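Long-range contact in nisin biosynthesis protein NisC (Lactococcus lactis subsp. lactis, PDB 2G0D), which is the zinc-dependent cyclase of nisin biosynthesis, forming the thioether rings of this lantibiotic from cysteines and dehydrated residues: residues N201-C213 with W277-Y290. Sequence-based numbering, arbitrary orientation.
Sequences NMGLAHGLAGVGC and WCYGGPGISLLYLY. With ZN (zinc ion), chain B.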
loop_
_atom_site.group_PDB
_atom_site.type_symbol
_atom_site.label_atom_id
_atom_site.label_comp_id
_atom_site.label_asym_id
_atom_site.label_seq_id
_atom_site.Cartn_x
_atom_site.Cartn_y
_atom_site.Cartn_z
ATOM N N ASN A 201 -12.123 5.033 -10.103
ATOM C CA ASN A 201 -11.080 5.499 -9.170
ATOM C C ASN A 201 -9.682 5.245 -9.746
ATOM O O ASN A 201 -9.395 4.158 -10.261
ATOM C CB ASN A 201 -11.260 4.857 -7.784
ATOM C CG ASN A 201 -10.335 5.452 -6.737
ATOM O OD1 ASN A 201 -9.109 5.382 -6.866
ATOM N ND2 ASN A 201 -10.914 6.023 -5.686
ATOM N N MET A 202 -8.839 6.278 -9.685
ATOM C CA MET A 202 -7.554 6.302 -10.396
ATOM C C MET A 202 -6.354 6.433 -9.454
ATOM O O MET A 202 -5.226 6.711 -9.876
ATOM C CB MET A 202 -7.578 7.430 -11.440
ATOM C CG MET A 202 -8.566 7.186 -12.637
ATOM S SD MET A 202 -7.924 5.943 -13.781
ATOM C CE MET A 202 -8.818 4.569 -13.197
ATOM N N GLY A 203 -6.613 6.222 -8.173
ATOM C CA GLY A 203 -5.576 6.251 -7.143
ATOM C C GLY A 203 -4.920 4.895 -6.996
ATOM O O GLY A 203 -5.468 3.881 -7.418
ATOM N N LEU A 204 -3.739 4.881 -6.397
ATOM C CA LEU A 204 -3.045 3.632 -6.110
ATOM C C LEU A 204 -3.761 2.846 -5.023
ATOM O O LEU A 204 -3.995 1.632 -5.156
ATOM C CB LEU A 204 -1.602 3.916 -5.659
ATOM C CG LEU A 204 -0.746 2.683 -5.328
ATOM C CD1 LEU A 204 -0.336 2.026 -6.624
ATOM C CD2 LEU A 204 0.483 3.031 -4.528
ATOM N N ALA A 205 -4.077 3.550 -3.941
ATOM C CA ALA A 205 -4.630 2.958 -2.721
ATOM C C ALA A 205 -6.028 2.351 -2.912
ATOM O O ALA A 205 -6.349 1.321 -2.306
ATOM C CB ALA A 205 -4.658 4.008 -1.605
ATOM N N HIS A 206 -6.841 2.980 -3.764
ATOM C CA HIS A 206 -8.246 2.624 -3.883
ATOM C C HIS A 206 -8.727 2.370 -5.305
ATOM O O HIS A 206 -9.924 2.126 -5.527
ATOM C CB HIS A 206 -9.115 3.728 -3.258
ATOM C CG HIS A 206 -8.833 3.978 -1.816
ATOM N ND1 HIS A 206 -9.061 3.032 -0.841
ATOM C CD2 HIS A 206 -8.388 5.084 -1.171
ATOM C CE1 HIS A 206 -8.754 3.535 0.341
ATOM N NE2 HIS A 206 -8.337 4.778 0.168
ATOM N N GLY A 207 -7.818 2.447 -6.269
ATOM C CA GLY A 207 -8.211 2.466 -7.665
ATOM C C GLY A 207 -7.357 1.603 -8.563
ATOM O O GLY A 207 -6.766 0.601 -8.117
ATOM N N LEU A 208 -7.283 2.025 -9.829
ATOM C CA LEU A 208 -6.836 1.194 -10.952
ATOM C C LEU A 208 -5.332 0.906 -10.949
ATOM O O LEU A 208 -4.897 -0.198 -11.307
ATOM C CB LEU A 208 -7.265 1.858 -12.285
ATOM C CG LEU A 208 -7.383 1.033 -13.578
ATOM C CD1 LEU A 208 -8.581 0.053 -13.576
ATOM C CD2 LEU A 208 -7.415 1.922 -14.800
ATOM N N ALA A 209 -4.542 1.892 -10.547
ATOM C CA ALA A 209 -3.087 1.748 -10.468
ATOM C C ALA A 209 -2.697 0.617 -9.542
ATOM O O ALA A 209 -1.730 -0.106 -9.812
ATOM C CB ALA A 209 -2.446 3.051 -9.990
ATOM N N GLY A 210 -3.434 0.486 -8.437
ATOM C CA GLY A 210 -3.152 -0.508 -7.411
ATOM C C GLY A 210 -3.397 -1.910 -7.917
ATOM O O GLY A 210 -2.591 -2.808 -7.649
ATOM N N VAL A 211 -4.491 -2.104 -8.669
ATOM C CA VAL A 211 -4.723 -3.379 -9.346
ATOM C C VAL A 211 -3.616 -3.659 -10.329
ATOM O O VAL A 211 -3.081 -4.746 -10.332
ATOM C CB VAL A 211 -6.080 -3.442 -10.096
ATOM N N GLY A 212 -3.273 -2.669 -11.150
ATOM C CA GLY A 212 -2.165 -2.772 -12.103
ATOM C C GLY A 212 -0.849 -3.191 -11.469
ATOM O O GLY A 212 -0.211 -4.128 -11.946
ATOM N N CYS A 213 -0.451 -2.519 -10.383
ATOM C CA CYS A 213 0.784 -2.862 -9.670
ATOM C C CYS A 213 0.764 -4.299 -9.202
ATOM O O CYS A 213 1.758 -5.016 -9.368
ATOM C CB CYS A 213 1.023 -1.946 -8.462
ATOM S SG CYS A 213 1.473 -0.230 -8.912
ATOM N N TRP A 277 1.165 9.044 -2.242
ATOM C CA TRP A 277 1.172 7.612 -2.467
ATOM C C TRP A 277 -0.248 7.118 -2.794
ATOM O O TRP A 277 -0.459 6.454 -3.801
ATOM C CB TRP A 277 1.777 6.890 -1.243
ATOM C CG TRP A 277 1.596 5.398 -1.256
ATOM C CD1 TRP A 277 2.408 4.482 -1.858
ATOM C CD2 TRP A 277 0.547 4.653 -0.617
ATOM N NE1 TRP A 277 1.924 3.193 -1.646
ATOM C CE2 TRP A 277 0.779 3.273 -0.894
ATOM C CE3 TRP A 277 -0.580 5.014 0.142
ATOM C CZ2 TRP A 277 -0.056 2.253 -0.414
ATOM C CZ3 TRP A 277 -1.424 3.993 0.627
ATOM C CH2 TRP A 277 -1.153 2.628 0.345
ATOM N N CYS A 278 -1.225 7.458 -1.961
ATOM C CA CYS A 278 -2.582 6.937 -2.149
ATOM C C CYS A 278 -3.291 7.372 -3.451
ATOM O O CYS A 278 -3.981 6.570 -4.081
ATOM C CB CYS A 278 -3.446 7.283 -0.943
ATOM S SG CYS A 278 -3.526 9.042 -0.544
ATOM N N TYR A 279 -3.124 8.647 -3.820
ATOM C CA TYR A 279 -3.684 9.226 -5.032
ATOM C C TYR A 279 -2.634 10.135 -5.673
ATOM O O TYR A 279 -1.919 10.866 -4.975
ATOM C CB TYR A 279 -4.900 10.106 -4.700
ATOM C CG TYR A 279 -6.203 9.399 -4.362
ATOM C CD1 TYR A 279 -7.030 8.902 -5.369
ATOM C CD2 TYR A 279 -6.656 9.333 -3.032
ATOM C CE1 TYR A 279 -8.263 8.296 -5.058
ATOM C CE2 TYR A 279 -7.861 8.739 -2.709
ATOM C CZ TYR A 279 -8.657 8.211 -3.727
ATOM O OH TYR A 279 -9.846 7.612 -3.404
ATOM N N GLY A 280 -2.548 10.102 -6.993
ATOM C CA GLY A 280 -1.710 11.062 -7.718
ATOM C C GLY A 280 -0.409 10.469 -8.232
ATOM O O GLY A 280 -0.144 9.262 -8.074
ATOM N N GLY A 281 0.399 11.344 -8.832
ATOM C CA GLY A 281 1.647 10.966 -9.497
ATOM C C GLY A 281 2.578 9.997 -8.784
ATOM O O GLY A 281 2.998 9.037 -9.385
ATOM N N PRO A 282 2.924 10.256 -7.508
ATOM C CA PRO A 282 3.882 9.331 -6.855
ATOM C C PRO A 282 3.436 7.880 -6.852
ATOM O O PRO A 282 4.217 7.018 -7.227
ATOM C CB PRO A 282 4.009 9.888 -5.431
ATOM C CG PRO A 282 3.688 11.414 -5.634
ATOM C CD PRO A 282 2.538 11.364 -6.600
ATOM N N GLY A 283 2.195 7.614 -6.480
ATOM C CA GLY A 283 1.677 6.234 -6.514
ATOM C C GLY A 283 1.497 5.703 -7.924
ATOM O O GLY A 283 1.801 4.551 -8.205
ATOM N N ILE A 284 0.981 6.548 -8.813
ATOM C CA ILE A 284 0.816 6.193 -10.229
ATOM C C ILE A 284 2.169 5.827 -10.867
ATOM O O ILE A 284 2.222 4.934 -11.708
ATOM C CB ILE A 284 0.063 7.319 -11.004
ATOM C CG1 ILE A 284 -1.416 7.363 -10.581
ATOM C CG2 ILE A 284 0.226 7.175 -12.532
ATOM C CD1 ILE A 284 -2.082 8.707 -10.817
ATOM N N SER A 285 3.263 6.476 -10.450
ATOM C CA SER A 285 4.591 6.160 -11.015
ATOM C C SER A 285 4.987 4.708 -10.763
ATOM O O SER A 285 5.748 4.138 -11.533
ATOM C CB SER A 285 5.684 7.093 -10.484
ATOM O OG SER A 285 6.038 6.832 -9.117
ATOM N N LEU A 286 4.486 4.120 -9.675
ATOM C CA LEU A 286 4.737 2.695 -9.372
ATOM C C LEU A 286 4.124 1.770 -10.440
ATOM O O LEU A 286 4.749 0.807 -10.878
ATOM C CB LEU A 286 4.233 2.334 -7.953
ATOM C CG LEU A 286 4.985 2.994 -6.773
ATOM C CD1 LEU A 286 4.300 2.734 -5.405
ATOM C CD2 LEU A 286 6.390 2.503 -6.759
ATOM N N LEU A 287 2.908 2.072 -10.872
ATOM C CA LEU A 287 2.299 1.332 -11.988
ATOM C C LEU A 287 3.227 1.298 -13.214
ATOM O O LEU A 287 3.427 0.248 -13.802
ATOM C CB LEU A 287 0.937 1.943 -12.383
ATOM C CG LEU A 287 0.294 1.351 -13.652
ATOM C CD1 LEU A 287 -0.126 -0.128 -13.454
ATOM C CD2 LEU A 287 -0.905 2.185 -14.089
ATOM N N TYR A 288 3.799 2.437 -13.582
ATOM C CA TYR A 288 4.573 2.517 -14.807
ATOM C C TYR A 288 5.913 1.788 -14.607
ATOM O O TYR A 288 6.436 1.131 -15.519
ATOM C CB TYR A 288 4.794 3.981 -15.195
ATOM C CG TYR A 288 3.625 4.642 -15.927
ATOM C CD1 TYR A 288 3.630 4.740 -17.328
ATOM C CD2 TYR A 288 2.523 5.167 -15.233
ATOM C CE1 TYR A 288 2.569 5.335 -18.030
ATOM C CE2 TYR A 288 1.452 5.781 -15.933
ATOM C CZ TYR A 288 1.499 5.865 -17.333
ATOM O OH TYR A 288 0.476 6.457 -18.054
ATOM N N LEU A 289 6.444 1.902 -13.398
ATOM C CA LEU A 289 7.702 1.299 -13.050
ATOM C C LEU A 289 7.529 -0.219 -13.148
ATOM O O LEU A 289 8.237 -0.883 -13.912
ATOM C CB LEU A 289 8.094 1.730 -11.614
ATOM C CG LEU A 289 9.346 1.060 -11.061
ATOM C CD1 LEU A 289 10.524 1.393 -12.016
ATOM C CD2 LEU A 289 9.648 1.471 -9.636
ATOM N N TYR A 290 6.575 -0.745 -12.366
ATOM C CA TYR A 290 6.307 -2.166 -12.292
ATOM C C TYR A 290 5.818 -2.747 -13.617
ATOM O O TYR A 290 6.267 -3.820 -14.022
ATOM C CB TYR A 290 5.317 -2.470 -11.170
ATOM C CG TYR A 290 5.818 -2.138 -9.751
ATOM C CD1 TYR A 290 7.182 -2.222 -9.414
ATOM C CD2 TYR A 290 4.920 -1.790 -8.758
ATOM C CE1 TYR A 290 7.628 -1.940 -8.110
ATOM C CE2 TYR A 290 5.349 -1.498 -7.461
ATOM C CZ TYR A 290 6.693 -1.582 -7.145
ATOM O OH TYR A 290 7.091 -1.271 -5.864
HETATM ZN ZN ZN B . -3.842 8.963 1.767
HETATM O O HOH W 1 -4.619 9.028 -8.612
HETATM O O HOH W 2 -1.693 7.076 -6.296
HETATM O O HOH W 3 -6.542 5.887 -4.009
HETATM O O HOH W 4 -5.945 8.456 2.038
#
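Leu204 and Trp277 both hold CG anti to the backbone N (chi1 -180° and 169°), which directs the two side chains to a common meeting point. There they cross at about a right angle. Leu204 CD2 lies over one face of the indole, 3.6 Å from the centroid of the five-membered ring of Trp277, a CH-pi contact. This joins the loops leading into helices 208-221 and 281-294 of the alpha toroid of the LanC family. Trp277 NE1 is hydrogen-bonded to Leu399 O. The loops are also tied by backbone and water. Ala205 N donates to Cys278 O at 3.0 Å. Water 2 accepts from Leu204 N and donates to Trp277 O and Gly280 O. Water 3 donates to Cys278 O and sits over the centre of the Tyr279 ring. Asn201 reaches the hydroxyl of Tyr279: its ND2 donates to Tyr279 OH at 3.0 Å, while OD1 accepts from Gly203 N in an Asx turn. These two bonds fix the rotation of the amide. Gly203 CA comes within 3.5 Å of Tyr279 CD1, leaving little room there. Further on, Cys213 SG lies beside the backbone of Leu287 and at the edge of the Tyr290 ring, 3.8 Å from Tyr290 CD2. The loop contact borders the zinc site, completed by Cys324, His325 and water 4. Cys278 CB packs 3.6 Å from Ala205 CB, and Cys278 SG binds the zinc ion at 2.3 Å.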